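Local coordinates for tubulin-like protein CetZ (Methanosaeta thermophila, PDB 3ZID) that binds and hydrolyses GTP as an archaeal member of the tubulin/FtsZ family and is probably involved in controlling cell shape, at residues G85-Q90 with S121-H126; M92-I97 with K129-N134; S245-I250 with T290-S295; L254-V257 with A263-D266. All coordinates share one frame; numbering follows the deposited sequence.

Contact 1 (G85-Q90 with S121-H126); sequences GFWENQ and SPLMIH
Leu123 lies over one face of the Phe86 ring where helices 79-98 and 117-131 of the GTPase domain pack together. The leucine CB is 3.8 Å from the centroid of the Phe86 ring and 28° off its normal, a CH-pi contact displaced toward the rim, CB being 3.5 Å from both Phe86 CD2 and Phe86 CE2. Phe86 gets there because its CG stands anti to the backbone N (chi1 180°), which sends the ring across to the other helix, and the two side chains slide past each other in opposite directions. The Met124 side chain crosses that of Phe86 at about a right angle, its CB 4.1 Å from Phe86 CE1. Phe120 meets the same phenyl ring edge-to-face, while Met124 also reaches Leu7 and Val9 of strand 3-9. Farther out, Trp87 lies across the end of Leu123, with NE1 of the indole 3.9 Å from Leu123 CD1. Gln90 OE1 sits at the edge of the indole, in its plane. Behind the interface, Asn89 ND2 donates to Gly85 O at 2.8 Å, in the plane of the carbonyl and almost straight (177°), which ties its amide down within its own helix. Helix 117-131 starts at the GTP-binding Gly117; the Met124 side chain lies about 7 Å from this glycine and about 10 Å from the bound GDP, a neighbour of the site and no part of it. No hydrogen bond crosses between the segments, so their cohesion comes from dispersion and the exclusion of water, with the CH-pi contact as its directional element.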
loop_
_atom_site.group_PDB
_atom_site.type_symbol
_atom_site.label_atom_id
_atom_site.label_comp_id
_atom_site.label_asym_id
_atom_site.label_seq_id
_atom_site.Cartn_x
_atom_site.Cartn_y
_atom_site.Cartn_z
ATOM N N GLY A 85 10.723 17.512 8.291
ATOM C CA GLY A 85 11.737 16.504 8.520
ATOM C C GLY A 85 12.334 15.972 7.227
ATOM O O GLY A 85 13.550 15.774 7.132
ATOM N N PHE A 86 11.485 15.730 6.233
ATOM C CA PHE A 86 11.978 15.268 4.943
ATOM C C PHE A 86 12.881 16.299 4.243
ATOM O O PHE A 86 13.981 15.970 3.794
ATOM C CB PHE A 86 10.835 14.861 4.012
ATOM C CG PHE A 86 11.313 14.385 2.675
ATOM C CD1 PHE A 86 11.807 13.095 2.530
ATOM C CD2 PHE A 86 11.314 15.232 1.573
ATOM C CE1 PHE A 86 12.272 12.653 1.308
ATOM C CE2 PHE A 86 11.775 14.796 0.348
ATOM C CZ PHE A 86 12.257 13.514 0.216
ATOM N N TRP A 87 12.417 17.542 4.151
ATOM C CA TRP A 87 13.196 18.596 3.498
ATOM C C TRP A 87 14.571 18.790 4.130
ATOM O O TRP A 87 15.577 18.899 3.439
ATOM C CB TRP A 87 12.405 19.901 3.492
ATOM C CG TRP A 87 11.218 19.790 2.610
ATOM C CD1 TRP A 87 11.176 19.211 1.373
ATOM C CD2 TRP A 87 9.879 20.187 2.912
ATOM N NE1 TRP A 87 9.900 19.263 0.865
ATOM C CE2 TRP A 87 9.080 19.846 1.797
ATOM C CE3 TRP A 87 9.276 20.812 4.013
ATOM C CZ2 TRP A 87 7.711 20.106 1.751
ATOM C CZ3 TRP A 87 7.917 21.071 3.965
ATOM C CH2 TRP A 87 7.150 20.720 2.840
ATOM N N GLU A 88 14.604 18.775 5.456
ATOM C CA GLU A 88 15.847 18.912 6.197
ATOM C C GLU A 88 16.818 17.768 5.933
ATOM O O GLU A 88 18.030 17.953 6.018
ATOM C CB GLU A 88 15.547 19.022 7.695
ATOM C CG GLU A 88 14.850 20.331 8.072
ATOM C CD GLU A 88 14.278 20.320 9.481
ATOM O OE1 GLU A 88 14.520 19.343 10.222
ATOM O OE2 GLU A 88 13.588 21.295 9.843
ATOM N N ASN A 89 16.289 16.593 5.582
ATOM C CA ASN A 89 17.143 15.423 5.382
ATOM C C ASN A 89 17.064 14.818 3.988
ATOM O O ASN A 89 17.597 13.733 3.749
ATOM C CB ASN A 89 16.791 14.352 6.404
ATOM C CG ASN A 89 17.004 14.817 7.825
ATOM O OD1 ASN A 89 18.088 14.645 8.380
ATOM N ND2 ASN A 89 15.965 15.393 8.431
ATOM N N GLN A 90 16.441 15.552 3.071
ATOM C CA GLN A 90 16.182 15.098 1.705
ATOM C C GLN A 90 17.430 14.591 0.980
ATOM O O GLN A 90 17.424 13.509 0.385
ATOM C CB GLN A 90 15.545 16.234 0.896
ATOM C CG GLN A 90 15.267 15.910 -0.566
ATOM C CD GLN A 90 14.449 16.991 -1.267
ATOM O OE1 GLN A 90 13.543 17.587 -0.679
ATOM N NE2 GLN A 90 14.754 17.231 -2.536
ATOM N N SER A 121 6.740 9.886 1.819
ATOM C CA SER A 121 6.602 9.049 0.632
ATOM C C SER A 121 6.214 9.807 -0.636
ATOM O O SER A 121 6.855 9.641 -1.668
ATOM C CB SER A 121 5.700 7.837 0.899
ATOM O OG SER A 121 6.284 6.999 1.891
ATOM N N PRO A 122 5.173 10.652 -0.566
ATOM C CA PRO A 122 4.876 11.434 -1.770
ATOM C C PRO A 122 6.015 12.364 -2.136
ATOM O O PRO A 122 6.247 12.564 -3.331
ATOM C CB PRO A 122 3.638 12.236 -1.375
ATOM C CG PRO A 122 3.003 11.418 -0.282
ATOM C CD PRO A 122 4.132 10.810 0.467
ATOM N N LEU A 123 6.707 12.915 -1.135
ATOM C CA LEU A 123 7.837 13.810 -1.394
ATOM C C LEU A 123 8.973 13.070 -2.053
ATOM O O LEU A 123 9.591 13.565 -3.006
ATOM C CB LEU A 123 8.347 14.464 -0.100
ATOM C CG LEU A 123 7.328 15.366 0.594
ATOM C CD1 LEU A 123 7.848 16.108 1.851
ATOM C CD2 LEU A 123 6.890 16.319 -0.422
ATOM N N MET A 124 9.237 11.871 -1.540
ATOM C CA MET A 124 10.320 11.031 -2.033
ATOM C C MET A 124 10.030 10.553 -3.453
ATOM O O MET A 124 10.926 10.446 -4.284
ATOM C CB MET A 124 10.512 9.834 -1.100
ATOM C CG MET A 124 11.903 9.200 -1.169
ATOM S SD MET A 124 12.093 7.872 0.040
ATOM C CE MET A 124 11.266 8.601 1.438
ATOM N N ILE A 125 8.774 10.257 -3.737
ATOM C CA ILE A 125 8.423 9.792 -5.076
ATOM C C ILE A 125 8.648 10.927 -6.080
ATOM O O ILE A 125 9.183 10.713 -7.177
ATOM C CB ILE A 125 6.970 9.280 -5.119
ATOM C CG1 ILE A 125 6.870 7.968 -4.341
ATOM C CG2 ILE A 125 6.483 9.128 -6.553
ATOM C CD1 ILE A 125 5.448 7.587 -3.967
ATOM N N HIS A 126 8.270 12.139 -5.690
ATOM C CA HIS A 126 8.475 13.286 -6.556
ATOM C C HIS A 126 9.932 13.383 -6.977
ATOM O O HIS A 126 10.252 13.554 -8.153
ATOM C CB HIS A 126 8.075 14.590 -5.850
ATOM C CG HIS A 126 8.226 15.805 -6.722
ATOM N ND1 HIS A 126 7.503 15.981 -7.884
ATOM C CD2 HIS A 126 9.077 16.855 -6.645
ATOM C CE1 HIS A 126 7.868 17.112 -8.459
ATOM N NE2 HIS A 126 8.817 17.663 -7.726
#

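Contact 2 (M92-I97 with K129-N134); sequences MILEEI and KKRYKN
Leu94 sets its CD1 methyl on one face of the Arg131 guanidinium, 3.4 Å from Arg131 NH2 and 3.5 Å from Arg131 CZ, the carbon lying off centre toward the rim of the flat group. The two side chains cross at about a right angle. Arg131 is extended from CG to NE, which carries the guanidinium across to helix 79-98, and its charge is answered along its own helix by a salt bridge from NH1 to Glu127 OE1.

The purely apolar part lies one turn further on, where Ile97 CG2 approaches Tyr132 CE2 at 4.1 Å. Both helices lie against a Rossmann-like parallel sheet: helix 79-98 leads into strand 105-111 and helix 117-131 follows it, while the Ile97 side chain also packs on Leu5 and Leu7 of strand 3-9. Tyr132 is the first residue to leave helical torsions after helix 117-131, and its ring extends back toward helix 79-98.

Polar contact at the phenol comes from outside the two segments. Tyr132 OH is hydrogen-bonded to Gly101 O, just beyond the end of helix 79-98, and the phenol oxygen, Tyr132 OH, also lies 3.6 Å from Ile97 CG2.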
loop_
_atom_site.group_PDB
_atom_site.type_symbol
_atom_site.label_atom_id
_atom_site.label_comp_id
_atom_site.label_asym_id
_atom_site.label_seq_id
_atom_site.Cartn_x
_atom_site.Cartn_y
_atom_site.Cartn_z
ATOM N N MET A 92 20.279 13.604 2.204
ATOM C CA MET A 92 20.842 12.446 2.883
ATOM C C MET A 92 20.090 11.178 2.476
ATOM O O MET A 92 20.684 10.130 2.219
ATOM C CB MET A 92 20.773 12.659 4.398
ATOM C CG MET A 92 21.407 11.554 5.210
ATOM S SD MET A 92 20.187 10.479 5.965
ATOM C CE MET A 92 19.378 11.609 7.097
ATOM N N ILE A 93 18.771 11.285 2.426
ATOM C CA ILE A 93 17.932 10.172 2.019
ATOM C C ILE A 93 18.188 9.781 0.559
ATOM O O ILE A 93 18.507 8.624 0.256
ATOM C CB ILE A 93 16.460 10.512 2.256
ATOM C CG1 ILE A 93 16.187 10.472 3.756
ATOM C CG2 ILE A 93 15.553 9.547 1.510
ATOM C CD1 ILE A 93 15.112 11.430 4.213
ATOM N N LEU A 94 18.088 10.750 -0.342
ATOM C CA LEU A 94 18.354 10.499 -1.758
ATOM C C LEU A 94 19.766 9.979 -2.052
ATOM O O LEU A 94 19.961 9.159 -2.961
ATOM C CB LEU A 94 18.077 11.759 -2.577
ATOM C CG LEU A 94 16.611 12.171 -2.638
ATOM C CD1 LEU A 94 16.488 13.571 -3.215
ATOM C CD2 LEU A 94 15.881 11.188 -3.508
ATOM N N GLU A 95 20.738 10.451 -1.283
ATOM C CA GLU A 95 22.114 9.989 -1.418
ATOM C C GLU A 95 22.204 8.487 -1.169
ATOM O O GLU A 95 22.842 7.750 -1.923
ATOM C CB GLU A 95 23.028 10.753 -0.462
ATOM C CG GLU A 95 24.405 10.150 -0.309
ATOM C CD GLU A 95 25.328 11.012 0.537
ATOM O OE1 GLU A 95 24.884 12.096 0.982
ATOM O OE2 GLU A 95 26.496 10.613 0.741
ATOM N N GLU A 96 21.537 8.037 -0.113
ATOM C CA GLU A 96 21.540 6.629 0.247
ATOM C C GLU A 96 20.979 5.763 -0.871
ATOM O O GLU A 96 21.467 4.657 -1.122
ATOM C CB GLU A 96 20.746 6.407 1.536
ATOM C CG GLU A 96 20.687 4.949 1.979
ATOM C CD GLU A 96 22.047 4.287 2.089
ATOM O OE1 GLU A 96 23.021 4.973 2.477
ATOM O OE2 GLU A 96 22.139 3.081 1.758
ATOM N N ILE A 97 19.958 6.274 -1.545
ATOM C CA ILE A 97 19.363 5.568 -2.673
ATOM C C ILE A 97 20.305 5.534 -3.872
ATOM O O ILE A 97 20.545 4.474 -4.451
ATOM C CB ILE A 97 18.030 6.220 -3.069
ATOM C CG1 ILE A 97 17.015 6.010 -1.946
ATOM C CG2 ILE A 97 17.544 5.682 -4.402
ATOM C CD1 ILE A 97 15.828 6.919 -2.012
ATOM N N LYS A 129 11.140 10.365 -9.292
ATOM C CA LYS A 129 10.681 10.444 -10.678
ATOM C C LYS A 129 11.595 11.325 -11.508
ATOM O O LYS A 129 11.793 11.062 -12.686
ATOM C CB LYS A 129 9.247 10.957 -10.780
ATOM C CG LYS A 129 8.178 9.950 -10.435
ATOM C CD LYS A 129 6.819 10.592 -10.592
ATOM C CE LYS A 129 6.600 11.029 -12.032
ATOM N NZ LYS A 129 5.628 12.162 -12.118
ATOM N N LYS A 130 12.121 12.384 -10.892
ATOM C CA LYS A 130 13.108 13.244 -11.541
ATOM C C LYS A 130 14.407 12.505 -11.838
ATOM O O LYS A 130 14.974 12.657 -12.907
ATOM C CB LYS A 130 13.464 14.434 -10.657
ATOM C CG LYS A 130 12.363 15.415 -10.403
ATOM C CD LYS A 130 12.909 16.497 -9.473
ATOM C CE LYS A 130 11.823 17.300 -8.832
ATOM N NZ LYS A 130 12.400 18.202 -7.795
ATOM N N ARG A 131 14.868 11.701 -10.884
ATOM C CA ARG A 131 16.180 11.071 -10.977
ATOM C C ARG A 131 16.176 9.785 -11.796
ATOM O O ARG A 131 17.160 9.467 -12.466
ATOM C CB ARG A 131 16.732 10.811 -9.576
ATOM C CG ARG A 131 17.249 12.065 -8.902
ATOM C CD ARG A 131 17.134 11.974 -7.388
ATOM N NE ARG A 131 17.448 13.246 -6.733
ATOM C CZ ARG A 131 16.615 14.283 -6.658
ATOM N NH1 ARG A 131 15.411 14.217 -7.209
ATOM N NH2 ARG A 131 16.990 15.392 -6.034
ATOM N N TYR A 132 15.051 9.077 -11.773
ATOM C CA TYR A 132 14.910 7.812 -12.487
ATOM C C TYR A 132 13.724 7.918 -13.430
ATOM O O TYR A 132 12.687 7.308 -13.189
ATOM C CB TYR A 132 14.666 6.676 -11.494
ATOM C CG TYR A 132 15.798 6.455 -10.510
ATOM C CD1 TYR A 132 16.947 5.758 -10.878
ATOM C CD2 TYR A 132 15.706 6.919 -9.207
ATOM C CE1 TYR A 132 17.978 5.543 -9.977
ATOM C CE2 TYR A 132 16.730 6.715 -8.297
ATOM C CZ TYR A 132 17.868 6.027 -8.685
ATOM O OH TYR A 132 18.892 5.825 -7.777
ATOM N N LYS A 133 13.886 8.705 -14.497
ATOM C CA LYS A 133 12.778 9.090 -15.376
ATOM C C LYS A 133 12.172 7.899 -16.080
ATOM O O LYS A 133 10.997 7.905 -16.420
ATOM C CB LYS A 133 13.226 10.110 -16.444
ATOM C CG LYS A 133 13.860 11.390 -15.930
ATOM C CD LYS A 133 14.330 12.260 -17.111
ATOM C CE LYS A 133 14.923 13.596 -16.652
ATOM N NZ LYS A 133 15.522 14.394 -17.782
ATOM N N ASN A 134 12.989 6.887 -16.322
ATOM C CA ASN A 134 12.542 5.704 -17.026
ATOM C C ASN A 134 11.966 4.645 -16.079
ATOM O O ASN A 134 11.469 3.613 -16.523
ATOM C CB ASN A 134 13.685 5.133 -17.855
ATOM C CG ASN A 134 14.181 6.109 -18.914
ATOM O OD1 ASN A 134 13.397 6.831 -19.531
ATOM N ND2 ASN A 134 15.489 6.132 -19.128
#

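Contact 3 (S245-I250 with T290-S295); sequences SIRAAI and TKEIES
Arg247 and Glu292 bring helices 246-252 and 286-296 closest together, their CA atoms 6.2 Å apart; the axes of the two short segments run broadly in the same direction, crossing at -35° with a closest approach of 10.1 Å. Both helices belong to the C-terminal domain of the tubulin/FtsZ fold and lie against its mixed sheet, where Ile250 touches Ile277 and Ile293 touches Ile275 of strand 270-279. On the solvent side, Glu292 bends at chi2 (-58°) and turns its carboxylate against the aliphatic stem of the extended Arg247, the two side chains crossing roughly at right angles, with Glu292 OE1 3.4 Å from Arg247 CG. The salt bridge is long, 3.9 Å from Arg247 NE to Glu292 OE2, with the oxygen well out of the guanidinium plane and no N-H aimed at it. Deeper in, the Ile250 CD1 methyl fits against Glu292 CB at 3.8 Å and lies 4.0 Å from the Ile293 CD1 methyl. Ser245 is the N-cap of the first helix, its OG accepting from Ala248 N at 3.2 Å. In the second helix, Lys291 O receives both Ser295 N and Ser295 OG, which reach it from opposite faces of its plane.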
loop_
_atom_site.group_PDB
_atom_site.type_symbol
_atom_site.label_atom_id
_atom_site.label_comp_id
_atom_site.label_asym_id
_atom_site.label_seq_id
_atom_site.Cartn_x
_atom_site.Cartn_y
_atom_site.Cartn_z
ATOM N N SER A 245 -7.616 -26.701 -9.872
ATOM C CA SER A 245 -8.370 -26.032 -10.931
ATOM C C SER A 245 -7.921 -24.582 -11.139
ATOM O O SER A 245 -8.041 -23.739 -10.234
ATOM C CB SER A 245 -9.857 -26.054 -10.552
ATOM O OG SER A 245 -10.630 -25.184 -11.356
ATOM N N ILE A 246 -7.452 -24.290 -12.352
ATOM C CA ILE A 246 -6.965 -22.951 -12.686
ATOM C C ILE A 246 -8.126 -21.961 -12.709
ATOM O O ILE A 246 -7.991 -20.825 -12.281
ATOM C CB ILE A 246 -6.241 -22.920 -14.039
ATOM C CG1 ILE A 246 -5.040 -23.861 -14.016
ATOM C CG2 ILE A 246 -5.737 -21.514 -14.350
ATOM C CD1 ILE A 246 -3.916 -23.362 -13.164
ATOM N N ARG A 247 -9.264 -22.409 -13.214
ATOM C CA ARG A 247 -10.464 -21.599 -13.225
ATOM C C ARG A 247 -10.803 -21.119 -11.827
ATOM O O ARG A 247 -11.056 -19.935 -11.609
ATOM C CB ARG A 247 -11.622 -22.418 -13.782
ATOM C CG ARG A 247 -12.991 -21.805 -13.568
ATOM C CD ARG A 247 -14.056 -22.712 -14.160
ATOM N NE ARG A 247 -15.346 -22.050 -14.320
ATOM C CZ ARG A 247 -16.318 -22.508 -15.102
ATOM N NH1 ARG A 247 -16.134 -23.622 -15.797
ATOM N NH2 ARG A 247 -17.471 -21.853 -15.193
ATOM N N ALA A 248 -10.800 -22.044 -10.875
ATOM C CA ALA A 248 -11.122 -21.695 -9.507
ATOM C C ALA A 248 -10.016 -20.835 -8.925
ATOM O O ALA A 248 -10.278 -19.872 -8.210
ATOM C CB ALA A 248 -11.342 -22.927 -8.658
ATOM N N ALA A 249 -8.778 -21.194 -9.236
ATOM C CA ALA A 249 -7.650 -20.414 -8.775
ATOM C C ALA A 249 -7.755 -18.981 -9.314
ATOM O O ALA A 249 -7.564 -18.054 -8.556
ATOM C CB ALA A 249 -6.332 -21.068 -9.144
ATOM N N ILE A 250 -8.067 -18.791 -10.602
ATOM C CA ILE A 250 -8.211 -17.448 -11.179
ATOM C C ILE A 250 -9.328 -16.662 -10.526
ATOM O O ILE A 250 -9.100 -15.537 -10.088
ATOM C CB ILE A 250 -8.415 -17.443 -12.695
ATOM C CG1 ILE A 250 -7.111 -17.832 -13.381
ATOM C CG2 ILE A 250 -8.842 -16.042 -13.161
ATOM C CD1 ILE A 250 -7.240 -18.036 -14.879
ATOM N N THR A 290 -6.541 -19.435 -21.237
ATOM C CA THR A 290 -6.981 -18.446 -22.201
ATOM C C THR A 290 -8.495 -18.261 -22.169
ATOM O O THR A 290 -8.987 -17.123 -22.126
ATOM C CB THR A 290 -6.478 -18.801 -23.601
ATOM O OG1 THR A 290 -5.042 -18.775 -23.574
ATOM C CG2 THR A 290 -6.967 -17.788 -24.624
ATOM N N LYS A 291 -9.216 -19.379 -22.131
ATOM C CA LYS A 291 -10.672 -19.370 -22.062
ATOM C C LYS A 291 -11.156 -18.685 -20.791
ATOM O O LYS A 291 -12.080 -17.865 -20.831
ATOM C CB LYS A 291 -11.222 -20.797 -22.135
ATOM C CG LYS A 291 -11.189 -21.402 -23.511
ATOM C CD LYS A 291 -11.376 -22.910 -23.452
ATOM C CE LYS A 291 -11.307 -23.528 -24.838
ATOM N NZ LYS A 291 -11.115 -25.002 -24.777
ATOM N N GLU A 292 -10.497 -18.973 -19.669
ATOM C CA GLU A 292 -10.839 -18.292 -18.422
ATOM C C GLU A 292 -10.573 -16.802 -18.467
ATOM O O GLU A 292 -11.379 -16.018 -17.975
ATOM C CB GLU A 292 -10.127 -18.930 -17.235
ATOM C CG GLU A 292 -10.567 -20.364 -16.992
ATOM C CD GLU A 292 -12.070 -20.472 -16.750
ATOM O OE1 GLU A 292 -12.646 -19.542 -16.138
ATOM O OE2 GLU A 292 -12.674 -21.486 -17.173
ATOM N N ILE A 293 -9.470 -16.404 -19.088
ATOM C CA ILE A 293 -9.143 -14.986 -19.183
ATOM C C ILE A 293 -10.200 -14.290 -20.043
ATOM O O ILE A 293 -10.719 -13.222 -19.676
ATOM C CB ILE A 293 -7.728 -14.742 -19.777
ATOM C CG1 ILE A 293 -6.631 -15.314 -18.866
ATOM C CG2 ILE A 293 -7.506 -13.262 -20.033
ATOM C CD1 ILE A 293 -6.797 -14.998 -17.398
ATOM N N GLU A 294 -10.550 -14.915 -21.163
ATOM C CA GLU A 294 -11.600 -14.377 -22.027
ATOM C C GLU A 294 -12.887 -14.081 -21.252
ATOM O O GLU A 294 -13.549 -13.075 -21.506
ATOM C CB GLU A 294 -11.890 -15.330 -23.191
ATOM C CG GLU A 294 -10.754 -15.456 -24.200
ATOM C CD GLU A 294 -11.109 -16.343 -25.388
ATOM O OE1 GLU A 294 -12.117 -17.080 -25.310
ATOM O OE2 GLU A 294 -10.374 -16.302 -26.401
ATOM N N SER A 295 -13.223 -14.944 -20.294
ATOM C CA SER A 295 -14.395 -14.739 -19.442
ATOM C C SER A 295 -14.338 -13.424 -18.690
ATOM O O SER A 295 -15.336 -12.727 -18.597
ATOM C CB SER A 295 -14.540 -15.872 -18.427
ATOM O OG SER A 295 -14.463 -17.126 -19.064
#

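Contact 4 (L254-V257 with A263-D266)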
loop_
_atom_site.group_PDB
_atom_site.type_symbol
_atom_site.label_atom_id
_atom_site.label_comp_id
_atom_site.label_asym_id
_atom_site.label_seq_id
_atom_site.Cartn_x
_atom_site.Cartn_y
_atom_site.Cartn_z
ATOM N N LEU A 254 -9.535 -13.112 -7.575
ATOM C CA LEU A 254 -10.262 -11.902 -7.940
ATOM C C LEU A 254 -11.456 -11.633 -7.051
ATOM O O LEU A 254 -12.109 -10.603 -7.191
ATOM C CB LEU A 254 -10.745 -11.943 -9.384
ATOM C CG LEU A 254 -9.666 -12.006 -10.435
ATOM C CD1 LEU A 254 -10.360 -12.216 -11.758
ATOM C CD2 LEU A 254 -8.931 -10.692 -10.388
ATOM N N ARG A 255 -11.676 -12.461 -6.047
ATOM C CA ARG A 255 -12.833 -12.203 -5.228
ATOM C C ARG A 255 -12.281 -11.424 -4.056
ATOM O O ARG A 255 -11.084 -11.544 -3.746
ATOM C CB ARG A 255 -13.470 -13.515 -4.789
ATOM C CG ARG A 255 -12.493 -14.452 -4.151
ATOM C CD ARG A 255 -13.143 -15.742 -3.712
ATOM N NE ARG A 255 -12.225 -16.512 -2.874
ATOM C CZ ARG A 255 -12.512 -17.688 -2.323
ATOM N NH1 ARG A 255 -13.702 -18.245 -2.523
ATOM N NH2 ARG A 255 -11.603 -18.307 -1.576
ATOM N N GLU A 256 -13.164 -10.695 -3.370
ATOM C CA GLU A 256 -12.765 -9.761 -2.314
ATOM C C GLU A 256 -11.830 -10.390 -1.307
ATOM O O GLU A 256 -10.799 -9.814 -0.951
ATOM C CB GLU A 256 -13.996 -9.234 -1.563
ATOM C CG GLU A 256 -14.849 -8.234 -2.316
ATOM C CD GLU A 256 -15.910 -8.895 -3.185
ATOM O OE1 GLU A 256 -15.827 -10.128 -3.410
ATOM O OE2 GLU A 256 -16.848 -8.181 -3.617
ATOM N N VAL A 257 -12.186 -11.592 -0.867
ATOM C CA VAL A 257 -11.418 -12.325 0.135
ATOM C C VAL A 257 -9.975 -12.554 -0.331
ATOM O O VAL A 257 -9.083 -12.768 0.481
ATOM C CB VAL A 257 -12.139 -13.633 0.517
ATOM C CG1 VAL A 257 -11.385 -14.390 1.600
ATOM C CG2 VAL A 257 -13.543 -13.298 1.002
ATOM N N ALA A 263 -12.067 -4.554 -3.446
ATOM C CA ALA A 263 -12.732 -4.151 -4.687
ATOM C C ALA A 263 -13.733 -5.229 -5.119
ATOM O O ALA A 263 -13.531 -6.422 -4.886
ATOM C CB ALA A 263 -11.727 -3.887 -5.781
ATOM N N ASN A 264 -14.843 -4.801 -5.697
ATOM C CA ASN A 264 -15.857 -5.735 -6.175
ATOM C C ASN A 264 -15.761 -5.871 -7.683
ATOM O O ASN A 264 -16.312 -5.049 -8.419
ATOM C CB ASN A 264 -17.266 -5.285 -5.768
ATOM C CG ASN A 264 -18.337 -6.348 -6.041
ATOM O OD1 ASN A 264 -18.205 -7.188 -6.936
ATOM N ND2 ASN A 264 -19.411 -6.297 -5.269
ATOM N N VAL A 265 -15.034 -6.892 -8.134
ATOM C CA VAL A 265 -14.826 -7.134 -9.554
ATOM C C VAL A 265 -16.136 -7.473 -10.291
ATOM O O VAL A 265 -16.355 -7.038 -11.427
ATOM C CB VAL A 265 -13.753 -8.254 -9.786
ATOM C CG1 VAL A 265 -13.644 -8.598 -11.247
ATOM C CG2 VAL A 265 -12.407 -7.800 -9.267
ATOM N N ASP A 266 -17.012 -8.240 -9.653
ATOM C CA ASP A 266 -18.273 -8.590 -10.300
ATOM C C ASP A 266 -19.111 -7.345 -10.587
ATOM O O ASP A 266 -19.913 -7.335 -11.514
ATOM C CB ASP A 266 -19.074 -9.597 -9.472
ATOM C CG ASP A 266 -18.393 -10.948 -9.372
ATOM O OD1 ASP A 266 -17.534 -11.260 -10.227
ATOM O OD2 ASP A 266 -18.727 -11.700 -8.432
HETATM O O HOH W 1 -13.908 -8.810 -6.165
#
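Leu254 and Val265 meet where the chain leaves helix 246-252 and doubles back before strand 270-279, and a single water joins the two sides. Leu254 O accepts from this water at 2.7 Å; the same water donates to Ala263 O, also at 2.7 Å, and accepts from Val265 N at 3.0 Å. Three backbone groups thus grip one solvent molecule, which does the bridging in place of any direct hydrogen bond between the segments. Beside it, the Val265 CG2 methyl packs against the Leu254 carbonyl, 3.5 Å from its O, and the Leu254 CB lies more loosely against the same methyl.

After Arg255, Glu256 opens a short 3-10 turn and carries the polar side of the contact. Its CG lies 3.4 Å from Ala263 O, and the bend at chi2 (87°) then brings the carboxylate over the Asn264 side chain. There Glu256 OE2 stands almost directly above the amide carbon, 3.4 Å from Asn264 CG, with the two flat groups turned 65° against each other. The amide is held by another partner: Asn264 OD1 accepts from Ala267 N, while the backbone Asn264 N donates to Glu269 OE1. Glu256 OE1 is 6.0 Å from Asp266 OD2, too far for contact, though the two like charges may disfavour each other slightly.

Within the fold the turn rests on strand 315-322, where Leu254 packs on Ser318 and Leu320, Ala263 on Leu322 and Val265 on Leu320, while Glu256 touches Tyr178 of helix 176-179.

Overall arrangement
Contacts 1 and 2 are successive meetings of the same two helices, 79-98 and 117-131, with centres 11 Å apart; their segments alternate along the chain, and Ile93 of contact 2 packs on Phe86 and Met124 of contact 1, so the two form one continuous interface in the nucleotide-binding domain. Contacts 3 and 4 come later in sequence and belong to the C-terminal domain with its mixed sheet. They lie 15 Å apart centre to centre, and the turn of contact 4 falls within the chain between the two helices of contact 3. Between the pairs, centres are 34 to 43 Å apart, consistent with the two-domain build of tubulin-like GTPases.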